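PDB 3I57: mucus binding protein from Lactobacillus reuteri, which probably mediates adhesion of the bacterium to mucus as a cell-wall-bound surface protein, the repeat described here also binding immunoglobulins. Local coordinates for residues L148-I153 / V179-D184. Numbering follows the deposited sequence.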
loop_
_atom_site.group_PDB
_atom_site.type_symbol
_atom_site.label_atom_id
_atom_site.label_comp_id
_atom_site.label_asym_id
_atom_site.label_seq_id
_atom_site.Cartn_x
_atom_site.Cartn_y
_atom_site.Cartn_z
ATOM N N LEU A 148 -14.697 13.054 -27.656
ATOM C CA LEU A 148 -14.688 14.514 -27.709
ATOM C C LEU A 148 -14.950 14.986 -29.129
ATOM O O LEU A 148 -14.215 14.659 -30.044
ATOM C CB LEU A 148 -13.341 15.048 -27.225
ATOM C CG LEU A 148 -12.970 14.626 -25.807
ATOM C CD1 LEU A 148 -11.672 15.286 -25.357
ATOM C CD2 LEU A 148 -14.115 14.954 -24.826
ATOM N N THR A 149 -16.035 15.733 -29.307
ATOM C CA THR A 149 -16.408 16.182 -30.635
ATOM C C THR A 149 -15.729 17.504 -30.903
ATOM O O THR A 149 -15.852 18.456 -30.122
ATOM C CB THR A 149 -17.916 16.371 -30.763
ATOM O OG1 THR A 149 -18.575 15.133 -30.450
ATOM C CG2 THR A 149 -18.284 16.786 -32.204
ATOM N N SER A 150 -14.984 17.551 -31.990
ATOM C CA SER A 150 -14.325 18.788 -32.364
ATOM C C SER A 150 -15.403 19.811 -32.759
ATOM O O SER A 150 -16.397 19.463 -33.416
ATOM C CB SER A 150 -13.343 18.542 -33.516
ATOM O OG SER A 150 -12.355 17.574 -33.137
ATOM N N PRO A 151 -15.221 21.061 -32.338
ATOM C CA PRO A 151 -16.214 22.084 -32.667
ATOM C C PRO A 151 -16.310 22.360 -34.152
ATOM O O PRO A 151 -15.344 22.182 -34.895
ATOM C CB PRO A 151 -15.695 23.343 -31.951
ATOM C CG PRO A 151 -14.253 23.046 -31.561
ATOM C CD PRO A 151 -14.202 21.542 -31.385
ATOM N N THR A 152 -17.475 22.836 -34.565
ATOM C CA THR A 152 -17.685 23.253 -35.949
ATOM C C THR A 152 -17.312 24.714 -36.090
ATOM O O THR A 152 -17.798 25.561 -35.351
ATOM C CB THR A 152 -19.142 23.046 -36.340
ATOM O OG1 THR A 152 -19.420 21.646 -36.290
ATOM C CG2 THR A 152 -19.427 23.607 -37.756
ATOM N N ILE A 153 -16.409 24.992 -37.015
ATOM C CA ILE A 153 -15.955 26.347 -37.266
ATOM C C ILE A 153 -16.253 26.656 -38.735
ATOM O O ILE A 153 -15.713 26.014 -39.636
ATOM C CB ILE A 153 -14.448 26.484 -36.941
ATOM C CG1 ILE A 153 -14.171 25.978 -35.523
ATOM C CG2 ILE A 153 -13.964 27.942 -37.081
ATOM C CD1 ILE A 153 -12.747 26.182 -35.044
ATOM N N VAL A 179 -5.964 18.619 -32.875
ATOM C CA VAL A 179 -6.834 18.580 -34.038
ATOM C C VAL A 179 -6.523 19.876 -34.830
ATOM O O VAL A 179 -6.420 20.946 -34.229
ATOM C CB VAL A 179 -8.294 18.511 -33.559
ATOM C CG1 VAL A 179 -9.291 18.827 -34.683
ATOM C CG2 VAL A 179 -8.596 17.090 -32.988
ATOM N N ILE A 180 -6.344 19.758 -36.150
ATOM C CA ILE A 180 -5.949 20.885 -37.022
ATOM C C ILE A 180 -7.119 21.208 -37.947
ATOM O O ILE A 180 -7.741 20.285 -38.491
ATOM C CB ILE A 180 -4.743 20.499 -37.921
ATOM C CG1 ILE A 180 -3.482 20.335 -37.090
ATOM C CG2 ILE A 180 -4.510 21.563 -39.011
ATOM C CD1 ILE A 180 -2.307 19.845 -37.860
ATOM N N TYR A 181 -7.434 22.497 -38.109
ATOM C CA TYR A 181 -8.544 22.928 -38.951
ATOM C C TYR A 181 -8.014 23.461 -40.266
ATOM O O TYR A 181 -7.130 24.331 -40.291
ATOM C CB TYR A 181 -9.405 24.018 -38.270
ATOM C CG TYR A 181 -10.331 23.469 -37.228
ATOM C CD1 TYR A 181 -9.870 23.191 -35.939
ATOM C CD2 TYR A 181 -11.643 23.152 -37.541
ATOM C CE1 TYR A 181 -10.704 22.648 -34.992
ATOM C CE2 TYR A 181 -12.489 22.621 -36.598
ATOM C CZ TYR A 181 -12.010 22.355 -35.323
ATOM O OH TYR A 181 -12.866 21.811 -34.404
ATOM N N THR A 182 -8.547 22.913 -41.351
ATOM C CA THR A 182 -8.111 23.258 -42.697
ATOM C C THR A 182 -9.251 23.958 -43.432
ATOM O O THR A 182 -10.411 23.574 -43.322
ATOM C CB THR A 182 -7.668 21.997 -43.459
ATOM O OG1 THR A 182 -6.495 21.447 -42.835
ATOM C CG2 THR A 182 -7.347 22.324 -44.910
ATOM N N ALA A 183 -8.919 25.003 -44.182
ATOM C CA ALA A 183 -9.942 25.744 -44.908
ATOM C C ALA A 183 -10.614 24.895 -45.987
ATOM O O ALA A 183 -9.962 24.083 -46.636
ATOM C CB ALA A 183 -9.353 27.043 -45.509
ATOM N N ASP A 184 -11.925 25.069 -46.133
ATOM C CA ASP A 184 -12.715 24.427 -47.187
ATOM C C ASP A 184 -12.280 24.924 -48.570
ATOM O O ASP A 184 -12.052 26.128 -48.734
ATOM C CB ASP A 184 -14.193 24.764 -47.014
ATOM C CG ASP A 184 -14.814 24.110 -45.799
ATOM O OD1 ASP A 184 -14.239 23.140 -45.249
ATOM O OD2 ASP A 184 -15.886 24.577 -45.391
#
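Ser-150 meets strand 176-183 in two ways: its CB lies 3.4 Å from the hydroxyl oxygen OH of Tyr-181, while its OG rests against both methyls of Val-179, the nearer being CG1 at 3.7 Å. Although it lies beside methyls, that OG is satisfied by a hydrogen bond to the backbone oxygen of Glu-160. Pro-151 supplies the polar link. Its carbonyl oxygen O accepts a short hydrogen bond of 2.6 Å from Tyr-181 OH, which arrives in the carbonyl plane on a lone pair, with a C=O...O angle of 132°. The acceptor lies near the plane of the phenol, at its edge, and the proline CD and CG pack close to the same hydroxyl. Ile-153 comes from another direction: with CG1 anti to its carbonyl carbon (chi1 -53°), it sets CD1 over the centre of one face of the ring, 3.8 Å from the centroid, a CH-pi contact only 9° off the ring normal. A leucine in place of Tyr-181 would probably leave the Pro-151 carbonyl without its donor and Ile-153 without the flat surface beneath its methyl. The example illustrates how one tyrosine can bind a loop carbonyl through its hydroxyl while its ring face packs on an apolar side chain; here it ties the loop after strand 148-149 to the mixed sheet, in the Muc B2-like, beta-grasp part of this repeat.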